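Local coordinates for cell wall surface anchor family protein (Streptococcus pneumoniae, PDB 4OQ1) that serves as an ancillary pilin at the cell surface and probably anchors the pilus to the cell wall, at residues A[38-43]-A[117-122]; A[87-92]-A[102-107]; A[111-116]-A[121-126]. The protein carries 3 engineered substitutions. All coordinates share one frame; numbering follows the deposited sequence.

Contact 1. Residues A[38-43]-A[117-122]; sequences QEVVSQ and DAVSYP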
ATOM      1  N   GLN A  38      11.700 -15.326  -9.039  1.00 29.62           N
ATOM      2  CA  GLN A  38      12.105 -13.973  -9.554  1.00 31.52           C
ATOM      3  C   GLN A  38      12.020 -12.919  -8.510  1.00 31.70           C
ATOM      4  O   GLN A  38      12.951 -12.161  -8.341  1.00 28.56           O
ATOM      5  CB  GLN A  38      11.268 -13.470 -10.734  1.00 41.96           C
ATOM      6  CG  GLN A  38      10.957 -14.484 -11.829  1.00 51.12           C
ATOM      7  CD  GLN A  38      12.171 -15.217 -12.333  1.00 58.67           C
ATOM      8  OE1 GLN A  38      12.169 -16.450 -12.479  1.00 66.87           O
ATOM      9  NE2 GLN A  38      13.206 -14.462 -12.643  1.00 68.43           N
ATOM     10  N   GLU A  39      10.879 -12.841  -7.847  1.00 29.96           N
ATOM     11  CA  GLU A  39      10.695 -11.847  -6.774  1.00 31.09           C
ATOM     12  C   GLU A  39      11.647 -11.977  -5.583  1.00 29.51           C
ATOM     13  O   GLU A  39      12.125 -11.010  -5.077  1.00 35.20           O
ATOM     14  CB  GLU A  39       9.234 -11.868  -6.266  1.00 32.12           C
ATOM     15  CG  GLU A  39       8.888 -10.708  -5.296  1.00 38.30           C
ATOM     16  CD  GLU A  39       7.406 -10.581  -4.961  1.00 38.34           C
ATOM     17  OE1 GLU A  39       6.911 -11.360  -4.116  1.00 42.53           O
ATOM     18  OE2 GLU A  39       6.704  -9.695  -5.523  1.00 42.22           O
ATOM     19  N   VAL A  40      11.826 -13.184  -5.067  1.00 30.00           N
ATOM     20  CA  VAL A  40      12.826 -13.409  -4.026  1.00 29.72           C
ATOM     21  C   VAL A  40      14.167 -12.901  -4.474  1.00 30.84           C
ATOM     22  O   VAL A  40      14.808 -12.129  -3.770  1.00 32.98           O
ATOM     23  CB  VAL A  40      12.985 -14.938  -3.735  1.00 26.86           C
ATOM     24  CG1 VAL A  40      14.163 -15.184  -2.855  1.00 29.08           C
ATOM     25  CG2 VAL A  40      11.683 -15.533  -3.170  1.00 29.07           C
ATOM     26  N   VAL A  41      14.603 -13.312  -5.665  1.00 31.60           N
ATOM     27  CA  VAL A  41      15.913 -12.853  -6.164  1.00 34.72           C
ATOM     28  C   VAL A  41      15.948 -11.325  -6.186  1.00 35.54           C
ATOM     29  O   VAL A  41      16.883 -10.683  -5.690  1.00 39.71           O
ATOM     30  CB  VAL A  41      16.126 -13.400  -7.579  1.00 39.79           C
ATOM     31  CG1 VAL A  41      17.189 -12.627  -8.319  1.00 47.74           C
ATOM     32  CG2 VAL A  41      16.429 -14.868  -7.556  1.00 39.78           C
ATOM     33  N   SER A  42      14.881 -10.730  -6.691  1.00 36.72           N
ATOM     34  CA  SER A  42      14.826  -9.266  -6.772  1.00 37.63           C
ATOM     35  C   SER A  42      15.083  -8.666  -5.421  1.00 36.42           C
ATOM     36  O   SER A  42      15.603  -7.600  -5.314  1.00 38.38           O
ATOM     37  CB  SER A  42      13.511  -8.807  -7.343  1.00 37.60           C
ATOM     38  OG  SER A  42      12.485  -8.934  -6.407  1.00 33.91           O
ATOM     39  N   GLN A  43      14.770  -9.366  -4.357  1.00 36.61           N
ATOM     40  CA  GLN A  43      14.928  -8.767  -3.054  1.00 37.26           C
ATOM     41  C   GLN A  43      16.348  -8.933  -2.513  1.00 38.18           C
ATOM     42  O   GLN A  43      16.635  -8.391  -1.425  1.00 43.90           O
ATOM     43  CB  GLN A  43      13.947  -9.359  -2.050  1.00 41.04           C
ATOM     44  CG  GLN A  43      12.462  -9.172  -2.284  1.00 41.16           C
ATOM     45  CD  GLN A  43      11.683 -10.019  -1.264  1.00 53.04           C
ATOM     46  OE1 GLN A  43      11.611  -9.682  -0.064  1.00 57.32           O
ATOM     47  NE2 GLN A  43      11.132 -11.145  -1.721  1.00 52.50           N
ATOM     48  N   ASP A 117      18.701 -10.389   5.902  1.00 39.64           N
ATOM     49  CA  ASP A 117      17.935  -9.346   6.545  1.00 44.37           C
ATOM     50  C   ASP A 117      16.695  -9.000   5.758  1.00 41.01           C
ATOM     51  O   ASP A 117      15.780  -8.467   6.314  1.00 47.72           O
ATOM     52  CB  ASP A 117      18.764  -8.068   6.611  1.00 48.72           C
ATOM     53  CG  ASP A 117      20.018  -8.214   7.461  1.00 51.95           C
ATOM     54  OD1 ASP A 117      20.100  -9.155   8.288  1.00 53.58           O
ATOM     55  OD2 ASP A 117      20.923  -7.357   7.290  1.00 57.87           O
ATOM     56  N   ALA A 118      16.719  -9.241   4.457  1.00 38.36           N
ATOM     57  CA  ALA A 118      15.614  -8.917   3.604  1.00 42.31           C
ATOM     58  C   ALA A 118      14.767 -10.144   3.361  1.00 39.36           C
ATOM     59  O   ALA A 118      13.551 -10.073   3.439  1.00 38.12           O
ATOM     60  CB  ALA A 118      16.135  -8.392   2.273  1.00 43.53           C
ATOM     61  N   VAL A 119      15.435 -11.260   3.071  1.00 36.78           N
ATOM     62  CA  VAL A 119      14.811 -12.460   2.525  1.00 34.60           C
ATOM     63  C   VAL A 119      15.215 -13.739   3.275  1.00 32.83           C
ATOM     64  O   VAL A 119      16.396 -14.000   3.438  1.00 31.57           O
ATOM     65  CB  VAL A 119      15.288 -12.649   1.082  1.00 37.62           C
ATOM     66  CG1 VAL A 119      14.940 -14.028   0.528  1.00 38.24           C
ATOM     67  CG2 VAL A 119      14.650 -11.621   0.219  1.00 38.83           C
ATOM     68  N   SER A 120      14.227 -14.530   3.664  1.00 28.30           N
ATOM     69  CA  SER A 120      14.446 -15.836   4.259  1.00 31.73           C
ATOM     70  C   SER A 120      13.744 -16.863   3.385  1.00 28.98           C
ATOM     71  O   SER A 120      12.589 -16.656   3.009  1.00 33.88           O
ATOM     72  CB  SER A 120      13.833 -15.866   5.609  1.00 34.23           C
ATOM     73  OG  SER A 120      14.657 -15.109   6.470  1.00 52.00           O
ATOM     74  N   TYR A 121      14.454 -17.937   3.031  1.00 25.05           N
ATOM     75  CA  TYR A 121      13.844 -19.062   2.319  1.00 21.02           C
ATOM     76  C   TYR A 121      14.274 -20.339   3.008  1.00 23.13           C
ATOM     77  O   TYR A 121      15.189 -21.056   2.540  1.00 20.86           O
ATOM     78  CB  TYR A 121      14.215 -19.054   0.895  1.00 21.46           C
ATOM     79  CG  TYR A 121      13.336 -19.940   0.085  1.00 18.10           C
ATOM     80  CD1 TYR A 121      12.378 -19.378  -0.791  1.00 23.73           C
ATOM     81  CD2 TYR A 121      13.403 -21.306   0.172  1.00 22.07           C
ATOM     82  CE1 TYR A 121      11.524 -20.188  -1.503  1.00 22.12           C
ATOM     83  CE2 TYR A 121      12.579 -22.136  -0.551  1.00 19.00           C
ATOM     84  CZ  TYR A 121      11.633 -21.580  -1.393  1.00 21.90           C
ATOM     85  OH  TYR A 121      10.807 -22.424  -2.170  1.00 19.85           O
ATOM     86  N   PRO A 122      13.608 -20.640   4.117  1.00 23.53           N
ATOM     87  CA  PRO A 122      13.788 -21.885   4.841  1.00 22.34           C
ATOM     88  C   PRO A 122      13.245 -23.043   4.074  1.00 20.77           C
ATOM     89  O   PRO A 122      12.212 -22.957   3.455  1.00 18.09           O
ATOM     90  CB  PRO A 122      13.048 -21.653   6.143  1.00 26.30           C
ATOM     91  CG  PRO A 122      12.110 -20.559   5.850  1.00 25.61           C
ATOM     92  CD  PRO A 122      12.640 -19.746   4.766  1.00 25.03           C
TER
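The end of helix 37-42 packs here against the turn of the beta hairpin formed by strands 114-115 and 120-129. Val40 and Gln43 stand one helical turn apart. Val119, just before strand 120-129, reaches both of them through its two methyl groups. Its CG1 is anti to the backbone N (chi1 167°) and meets CG1 of Val40 at 3.7 Å. The two valine side chains cross at about a right angle. The other branch, CG2 of Val119, lies against the Gln43 side chain, at a short 3.3 Å from Gln43 CB. Beyond CG the Gln43 chain is extended, and its amide carbon also passes near this methyl, with Gln43 CD 3.7 Å from Val119 CG2. Ala118 adds a smaller touch, its CB 3.7 Å from Gln43 O.

The polar end of Gln43 is held by a different partner, since OE1 is hydrogen-bonded to Ser191 OG. Ile185 of strand 177-185 also touches Gln43. Val119 N stays within the hairpin, hydrogen-bonded to Thr116 OG1, and Ile114 lies against both valines. The two segments therefore meet mainly through the methyls of Val119. The Gln43 side chain and its backbone oxygen are also in van der Waals contact. The pairing is by packing and not by hydrogen bonds.

Contact 2. Residues A[87-92]-A[102-107]; sequences TSFEMT and HIPNGL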
ATOM      1  N   THR A  87      29.166 -28.213   6.850  1.00 31.06           N
ATOM      2  CA  THR A  87      30.003 -27.553   5.832  1.00 32.05           C
ATOM      3  C   THR A  87      29.187 -26.536   5.034  1.00 35.34           C
ATOM      4  O   THR A  87      28.036 -26.237   5.442  1.00 30.65           O
ATOM      5  CB  THR A  87      30.772 -28.569   4.986  1.00 34.16           C
ATOM      6  OG1 THR A  87      31.762 -27.904   4.213  1.00 36.01           O
ATOM      7  CG2 THR A  87      29.883 -29.396   4.084  1.00 32.72           C
ATOM      8  N   SER A  88      29.765 -25.993   3.955  1.00 28.27           N
ATOM      9  CA  SER A  88      29.017 -25.142   3.071  1.00 28.16           C
ATOM     10  C   SER A  88      29.569 -25.067   1.665  1.00 30.07           C
ATOM     11  O   SER A  88      30.705 -25.393   1.440  1.00 32.44           O
ATOM     12  CB  SER A  88      28.913 -23.784   3.743  1.00 27.08           C
ATOM     13  OG  SER A  88      30.080 -23.047   3.468  1.00 30.18           O
ATOM     14  N   PHE A  89      28.734 -24.704   0.691  1.00 29.55           N
ATOM     15  CA  PHE A  89      29.080 -24.627  -0.691  1.00 28.85           C
ATOM     16  C   PHE A  89      28.685 -23.285  -1.280  1.00 31.73           C
ATOM     17  O   PHE A  89      27.671 -22.669  -0.857  1.00 31.51           O
ATOM     18  CB  PHE A  89      28.370 -25.721  -1.455  1.00 26.16           C
ATOM     19  CG  PHE A  89      28.674 -27.070  -0.928  1.00 25.88           C
ATOM     20  CD1 PHE A  89      29.960 -27.612  -1.010  1.00 23.83           C
ATOM     21  CD2 PHE A  89      27.679 -27.820  -0.339  1.00 24.80           C
ATOM     22  CE1 PHE A  89      30.238 -28.862  -0.496  1.00 24.35           C
ATOM     23  CE2 PHE A  89      27.954 -29.098   0.157  1.00 23.50           C
ATOM     24  CZ  PHE A  89      29.209 -29.629   0.072  1.00 23.24           C
ATOM     25  N   GLU A  90      29.461 -22.830  -2.259  1.00 31.70           N
ATOM     26  CA  GLU A  90      29.134 -21.597  -2.982  1.00 32.65           C
ATOM     27  C   GLU A  90      27.874 -21.722  -3.766  1.00 32.55           C
ATOM     28  O   GLU A  90      27.678 -22.712  -4.490  1.00 32.11           O
ATOM     29  CB  GLU A  90      30.227 -21.245  -3.988  1.00 41.92           C
ATOM     30  CG  GLU A  90      31.555 -20.960  -3.322  1.00 47.23           C
ATOM     31  CD  GLU A  90      32.518 -20.149  -4.164  1.00 59.02           C
ATOM     32  OE1 GLU A  90      32.082 -19.483  -5.147  1.00 56.15           O
ATOM     33  OE2 GLU A  90      33.726 -20.176  -3.796  1.00 61.80           O
ATOM     34  N   MET A  91      27.031 -20.696  -3.687  1.00 35.02           N
ATOM     35  CA  MET A  91      25.804 -20.666  -4.523  1.00 34.52           C
ATOM     36  C   MET A  91      25.844 -19.523  -5.477  1.00 36.50           C
ATOM     37  O   MET A  91      26.403 -18.455  -5.194  1.00 33.81           O
ATOM     38  CB  MET A  91      24.507 -20.495  -3.731  1.00 33.07           C
ATOM     39  CG  MET A  91      24.593 -20.776  -2.281  1.00 37.30           C
ATOM     40  SD  MET A  91      23.085 -20.353  -1.388  1.00 33.70           S
ATOM     41  CE  MET A  91      21.872 -21.020  -2.489  1.00 34.10           C
ATOM     42  N   THR A  92      25.231 -19.754  -6.608  1.00 35.05           N
ATOM     43  CA  THR A  92      24.933 -18.665  -7.518  1.00 43.67           C
ATOM     44  C   THR A  92      23.404 -18.629  -7.858  1.00 40.54           C
ATOM     45  O   THR A  92      22.786 -19.686  -8.175  1.00 40.03           O
ATOM     46  CB  THR A  92      25.809 -18.752  -8.789  1.00 45.66           C
ATOM     47  OG1 THR A  92      25.552 -17.618  -9.624  1.00 48.41           O
ATOM     48  CG2 THR A  92      25.499 -19.995  -9.591  1.00 50.32           C
ATOM     49  N   HIS A 102      30.430 -27.584  -6.730  1.00 32.89           N
ATOM     50  CA  HIS A 102      31.637 -28.346  -6.189  1.00 33.58           C
ATOM     51  C   HIS A 102      31.320 -29.157  -4.954  1.00 29.20           C
ATOM     52  O   HIS A 102      31.959 -29.091  -3.874  1.00 27.86           O
ATOM     53  CB  HIS A 102      32.864 -27.444  -5.961  1.00 37.64           C
ATOM     54  CG  HIS A 102      33.226 -26.601  -7.167  1.00 45.40           C
ATOM     55  ND1 HIS A 102      33.544 -27.150  -8.392  1.00 48.37           N
ATOM     56  CD2 HIS A 102      33.299 -25.254  -7.327  1.00 45.70           C
ATOM     57  CE1 HIS A 102      33.769 -26.178  -9.260  1.00 48.65           C
ATOM     58  NE2 HIS A 102      33.610 -25.020  -8.641  1.00 43.27           N
ATOM     59  N   ILE A 103      30.273 -29.919  -5.109  1.00 26.94           N
ATOM     60  CA  ILE A 103      29.797 -30.739  -4.014  1.00 26.12           C
ATOM     61  C   ILE A 103      30.337 -32.204  -4.123  1.00 25.97           C
ATOM     62  O   ILE A 103      29.988 -32.939  -5.066  1.00 27.27           O
ATOM     63  CB  ILE A 103      28.238 -30.771  -4.015  1.00 22.64           C
ATOM     64  CG1 ILE A 103      27.694 -29.325  -4.055  1.00 24.57           C
ATOM     65  CG2 ILE A 103      27.748 -31.567  -2.813  1.00 22.13           C
ATOM     66  CD1 ILE A 103      26.140 -29.207  -4.073  1.00 22.72           C
ATOM     67  N   PRO A 104      31.079 -32.657  -3.109  1.00 29.95           N
ATOM     68  CA  PRO A 104      31.612 -34.026  -3.069  1.00 29.57           C
ATOM     69  C   PRO A 104      30.513 -34.999  -2.963  1.00 31.18           C
ATOM     70  O   PRO A 104      29.385 -34.598  -2.653  1.00 32.57           O
ATOM     71  CB  PRO A 104      32.447 -34.037  -1.783  1.00 29.07           C
ATOM     72  CG  PRO A 104      32.789 -32.652  -1.525  1.00 30.95           C
ATOM     73  CD  PRO A 104      31.548 -31.909  -1.936  1.00 29.58           C
ATOM     74  N   ASN A 105      30.805 -36.282  -3.130  1.00 29.27           N
ATOM     75  CA  ASN A 105      29.813 -37.315  -2.896  1.00 26.86           C
ATOM     76  C   ASN A 105      29.349 -37.303  -1.400  1.00 25.13           C
ATOM     77  O   ASN A 105      30.159 -37.035  -0.526  1.00 23.26           O
ATOM     78  CB  ASN A 105      30.447 -38.657  -3.131  1.00 32.55           C
ATOM     79  CG  ASN A 105      30.393 -39.035  -4.554  1.00 33.10           C
ATOM     80  OD1 ASN A 105      30.119 -38.204  -5.408  1.00 34.08           O
ATOM     81  ND2 ASN A 105      30.565 -40.288  -4.812  1.00 39.46           N
ATOM     82  N   GLY A 106      28.074 -37.591  -1.145  1.00 23.91           N
ATOM     83  CA  GLY A 106      27.582 -37.610   0.226  1.00 22.43           C
ATOM     84  C   GLY A 106      26.080 -37.428   0.349  1.00 21.44           C
ATOM     85  O   GLY A 106      25.378 -37.194  -0.629  1.00 21.16           O
ATOM     86  N   LEU A 107      25.555 -37.568   1.580  1.00 22.53           N
ATOM     87  CA  LEU A 107      24.145 -37.410   1.828  1.00 21.71           C
ATOM     88  C   LEU A 107      24.056 -36.199   2.765  1.00 19.47           C
ATOM     89  O   LEU A 107      24.708 -36.144   3.757  1.00 17.89           O
ATOM     90  CB  LEU A 107      23.581 -38.657   2.463  1.00 24.51           C
ATOM     91  CG  LEU A 107      22.129 -38.625   2.928  1.00 25.62           C
ATOM     92  CD1 LEU A 107      21.173 -38.372   1.793  1.00 30.24           C
ATOM     93  CD2 LEU A 107      21.783 -39.918   3.652  1.00 29.76           C
TER
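Phe89 and Ile103 carry this contact, with Pro104 at its margin. Phe89 belongs to strand 85-93 and Ile103 to strand 98-103, the two arms of a beta hairpin. Strand 98-103 ends in a G1 beta bulge, in which His102 and Ile103 both face His28 of strand 28-33. His102 takes the left-handed backbone conformation there (phi 65°, psi 51°).

The Phe89 ring is the larger partner, and Ile103 lies across one of its faces. CG1 of Ile103 sits over the middle of the ring, 4.0 Å from the Phe89 centroid and 10° off the ring normal, which makes a CH-pi contact. The methyl CG2 of Ile103 is anti to the backbone N and reaches toward the far end of the ring, 3.8 Å from Phe89 CZ. Both branches of Ile103 thus meet the ring. The two side chains cross at about a right angle.

Pro104 arrives from the opposite direction to Phe89. The carbonyl oxygen of His102 approaches obliquely, 3.8 Å from Phe89 CD1. His102 contributes through this carbonyl. Its imidazole makes no contact with 87-92, and ND1 is hydrogen-bonded to Asp27.

Val54 and Val100 also touch the Phe89 side chain. The contact lies between the two arms of the hairpin, with Phe127 and Met129 of strand 120-129 packing on Ile103. Its closest approach is made by the proline ring, whose CD comes within 3.6 Å of Phe89 CE1.

Contact 3. Residues A[111-116]-A[121-126]; sequences RSIIQT and YPAEFL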
ATOM      1  N   ARG A 111      18.667 -26.983   5.931  1.00 15.49           N
ATOM      2  CA  ARG A 111      17.635 -26.304   6.677  1.00 15.64           C
ATOM      3  C   ARG A 111      17.195 -24.946   6.144  1.00 15.95           C
ATOM      4  O   ARG A 111      16.077 -24.490   6.421  1.00 17.53           O
ATOM      5  CB  ARG A 111      18.145 -26.107   8.079  1.00 19.26           C
ATOM      6  CG  ARG A 111      17.718 -27.254   8.995  1.00 23.32           C
ATOM      7  CD  ARG A 111      18.057 -27.047  10.466  1.00 24.10           C
ATOM      8  NE  ARG A 111      16.971 -26.419  11.202  1.00 22.80           N
ATOM      9  CZ  ARG A 111      15.944 -27.073  11.714  1.00 26.00           C
ATOM     10  NH1 ARG A 111      15.848 -28.386  11.544  1.00 21.53           N
ATOM     11  NH2 ARG A 111      15.035 -26.426  12.430  1.00 29.33           N
ATOM     12  N   SER A 112      18.075 -24.279   5.412  1.00 18.08           N
ATOM     13  CA  SER A 112      17.833 -22.984   4.822  1.00 19.58           C
ATOM     14  C   SER A 112      18.531 -22.847   3.475  1.00 21.56           C
ATOM     15  O   SER A 112      19.705 -23.183   3.379  1.00 21.72           O
ATOM     16  CB  SER A 112      18.537 -21.941   5.752  1.00 21.33           C
ATOM     17  OG  SER A 112      18.260 -20.617   5.339  1.00 26.93           O
ATOM     18  N   ILE A 113      17.839 -22.348   2.459  1.00 23.60           N
ATOM     19  CA  ILE A 113      18.448 -22.007   1.173  1.00 20.66           C
ATOM     20  C   ILE A 113      18.977 -20.559   1.213  1.00 23.85           C
ATOM     21  O   ILE A 113      20.050 -20.320   0.696  1.00 22.59           O
ATOM     22  CB  ILE A 113      17.505 -22.204   0.070  1.00 22.06           C
ATOM     23  CG1 ILE A 113      17.184 -23.686   0.031  1.00 18.70           C
ATOM     24  CG2 ILE A 113      18.086 -21.738  -1.275  1.00 21.52           C
ATOM     25  CD1 ILE A 113      16.220 -24.140  -1.015  1.00 20.62           C
ATOM     26  N   ILE A 114      18.269 -19.660   1.889  1.00 22.67           N
ATOM     27  CA  ILE A 114      18.639 -18.251   1.915  1.00 27.50           C
ATOM     28  C   ILE A 114      18.245 -17.652   3.225  1.00 21.58           C
ATOM     29  O   ILE A 114      17.152 -17.868   3.729  1.00 21.29           O
ATOM     30  CB  ILE A 114      17.835 -17.424   0.889  1.00 31.92           C
ATOM     31  CG1 ILE A 114      18.000 -17.956  -0.499  1.00 31.81           C
ATOM     32  CG2 ILE A 114      18.283 -15.963   0.944  1.00 37.38           C
ATOM     33  CD1 ILE A 114      17.262 -17.139  -1.530  1.00 34.85           C
ATOM     34  N   GLN A 115      19.119 -16.862   3.813  1.00 24.19           N
ATOM     35  CA  GLN A 115      18.746 -16.270   5.054  1.00 27.96           C
ATOM     36  C   GLN A 115      19.416 -14.939   5.200  1.00 34.38           C
ATOM     37  O   GLN A 115      20.601 -14.905   5.505  1.00 34.24           O
ATOM     38  CB  GLN A 115      19.117 -17.185   6.231  1.00 35.58           C
ATOM     39  CG  GLN A 115      18.699 -16.656   7.609  1.00 40.30           C
ATOM     40  CD  GLN A 115      17.210 -16.211   7.679  1.00 51.39           C
ATOM     41  OE1 GLN A 115      16.901 -14.989   7.686  1.00 53.27           O
ATOM     42  NE2 GLN A 115      16.277 -17.199   7.685  1.00 47.49           N
ATOM     43  N   THR A 116      18.664 -13.856   4.952  1.00 35.55           N
ATOM     44  CA  THR A 116      19.192 -12.504   4.943  1.00 40.42           C
ATOM     45  C   THR A 116      18.252 -11.612   5.732  1.00 41.48           C
ATOM     46  O   THR A 116      17.173 -12.015   6.161  1.00 35.97           O
ATOM     47  CB  THR A 116      19.380 -11.919   3.521  1.00 44.13           C
ATOM     48  OG1 THR A 116      18.110 -11.771   2.833  1.00 42.29           O
ATOM     49  CG2 THR A 116      20.244 -12.774   2.731  1.00 44.97           C
ATOM     50  N   TYR A 121      14.454 -17.937   3.031  1.00 25.05           N
ATOM     51  CA  TYR A 121      13.844 -19.062   2.319  1.00 21.02           C
ATOM     52  C   TYR A 121      14.274 -20.339   3.008  1.00 23.13           C
ATOM     53  O   TYR A 121      15.189 -21.056   2.540  1.00 20.86           O
ATOM     54  CB  TYR A 121      14.215 -19.054   0.895  1.00 21.46           C
ATOM     55  CG  TYR A 121      13.336 -19.940   0.085  1.00 18.10           C
ATOM     56  CD1 TYR A 121      12.378 -19.378  -0.791  1.00 23.73           C
ATOM     57  CD2 TYR A 121      13.403 -21.306   0.172  1.00 22.07           C
ATOM     58  CE1 TYR A 121      11.524 -20.188  -1.503  1.00 22.12           C
ATOM     59  CE2 TYR A 121      12.579 -22.136  -0.551  1.00 19.00           C
ATOM     60  CZ  TYR A 121      11.633 -21.580  -1.393  1.00 21.90           C
ATOM     61  OH  TYR A 121      10.807 -22.424  -2.170  1.00 19.85           O
ATOM     62  N   PRO A 122      13.608 -20.640   4.117  1.00 23.53           N
ATOM     63  CA  PRO A 122      13.788 -21.885   4.841  1.00 22.34           C
ATOM     64  C   PRO A 122      13.245 -23.043   4.074  1.00 20.77           C
ATOM     65  O   PRO A 122      12.212 -22.957   3.455  1.00 18.09           O
ATOM     66  CB  PRO A 122      13.048 -21.653   6.143  1.00 26.30           C
ATOM     67  CG  PRO A 122      12.110 -20.559   5.850  1.00 25.61           C
ATOM     68  CD  PRO A 122      12.640 -19.746   4.766  1.00 25.03           C
ATOM     69  N   ALA A 123      13.941 -24.164   4.200  1.00 18.33           N
ATOM     70  CA  ALA A 123      13.663 -25.353   3.464  1.00 15.37           C
ATOM     71  C   ALA A 123      14.438 -26.558   4.079  1.00 15.93           C
ATOM     72  O   ALA A 123      15.638 -26.562   4.140  1.00 18.24           O
ATOM     73  CB  ALA A 123      14.050 -25.154   2.020  1.00 14.54           C
ATOM     74  N   GLU A 124      13.720 -27.585   4.447  1.00 15.20           N
ATOM     75  CA  GLU A 124      14.273 -28.733   5.039  1.00 15.59           C
ATOM     76  C   GLU A 124      14.182 -29.919   4.163  1.00 18.25           C
ATOM     77  O   GLU A 124      13.060 -30.412   3.938  1.00 13.42           O
ATOM     78  CB  GLU A 124      13.564 -29.010   6.298  1.00 17.34           C
ATOM     79  CG  GLU A 124      13.815 -27.840   7.293  1.00 18.21           C
ATOM     80  CD  GLU A 124      13.018 -27.977   8.621  1.00 22.88           C
ATOM     81  OE1 GLU A 124      12.393 -29.018   8.861  1.00 25.51           O
ATOM     82  OE2 GLU A 124      13.062 -27.007   9.407  1.00 26.53           O
ATOM     83  N   PHE A 125      15.350 -30.377   3.689  1.00 15.99           N
ATOM     84  CA  PHE A 125      15.349 -31.545   2.831  1.00 16.60           C
ATOM     85  C   PHE A 125      16.698 -32.241   2.860  1.00 17.25           C
ATOM     86  O   PHE A 125      17.725 -31.680   3.355  1.00 14.82           O
ATOM     87  CB  PHE A 125      14.970 -31.171   1.390  1.00 17.32           C
ATOM     88  CG  PHE A 125      15.852 -30.122   0.777  1.00 16.92           C
ATOM     89  CD1 PHE A 125      15.698 -28.759   1.025  1.00 15.23           C
ATOM     90  CD2 PHE A 125      16.885 -30.502  -0.059  1.00 17.24           C
ATOM     91  CE1 PHE A 125      16.572 -27.856   0.471  1.00 18.57           C
ATOM     92  CE2 PHE A 125      17.725 -29.591  -0.625  1.00 17.95           C
ATOM     93  CZ  PHE A 125      17.548 -28.264  -0.400  1.00 17.76           C
ATOM     94  N   LEU A 126      16.749 -33.390   2.202  1.00 16.76           N
ATOM     95  CA  LEU A 126      18.014 -34.049   2.029  1.00 14.34           C
ATOM     96  C   LEU A 126      18.249 -34.096   0.557  1.00 16.85           C
ATOM     97  O   LEU A 126      17.306 -34.129  -0.214  1.00 17.84           O
ATOM     98  CB  LEU A 126      17.928 -35.523   2.480  1.00 16.42           C
ATOM     99  CG  LEU A 126      17.649 -35.962   3.901  1.00 17.29           C
ATOM    100  CD1 LEU A 126      17.879 -37.448   4.055  1.00 18.68           C
ATOM    101  CD2 LEU A 126      18.555 -35.219   4.808  1.00 17.02           C
TER
HETATM  102  O   HOH W   1      14.025 -24.534   8.330  1.00 47.35           O
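Ile113 and Tyr121 lie in a beta hairpin whose arms, strands 114-115 and 120-129, run antiparallel. Ile113 and Ile114 both face Tyr121, a classic beta bulge. Tyr121 O accepts a hydrogen bond from Ile113 N at 2.9 Å and a second, weak one from Ile114 N. In return Tyr121 N donates to Ile114 O at 2.8 Å, almost straight at 174°. Ala123 N donates to Arg111 O from above the carbonyl plane.

The tight part is apolar. Ile113 carries CG1 anti to its carbonyl carbon (chi1 -64°), and CD1 at the end reaches three side chains. It lies 3.9 Å from Ala123 CB, and Tyr121 and Phe125 offer their rings to it obliquely. Beside it, Ile114 CB meets Tyr121 CB at 4.0 Å.

The looser part is the charged pair. Arg111 and Glu124 run side by side, with Glu124 OE2 over one face of the guanidinium. The salt bridge from Arg111 NH2 to Glu124 OE2 is long at 3.7 Å, and no N-H points at the oxygen. A water donates to both Glu124 OE2 and Arg111 O. Arg111 NH1 is hydrogen-bonded to Tyr109 OH, NH2 to His74 O, and Glu124 OE1 to His74 ND1.

Strand 114-115 is outermost in the sheet, and strand 120-129 continues beside strand 106-110. Ile113 and Ile114 lean on Met91 and Phe93 of strand 85-93, and Leu126 on Ile69 and Val70 of helix 66-73.

Overall arrangement
All three contacts belong to the N-terminal part of the chain and reach one mixed sheet. Contacts 1 and 3 share Tyr121 and Pro122 and touch through Val40 and Ile114. Contact 2 is nested along the chain inside the loop closed by contact 1. Its centre lies about 14 Å from that of contact 3, which it meets through Met91 and Ile113. Each is partly buried. Contacts 1 and 2 are mainly apolar, without hydrogen bonds between their segments: methyl packing in one, a covered ring in the other. Contact 3 differs, because backbone hydrogen bonds join its strands and a partly exposed charged pair lies on the side away from its apolar cluster.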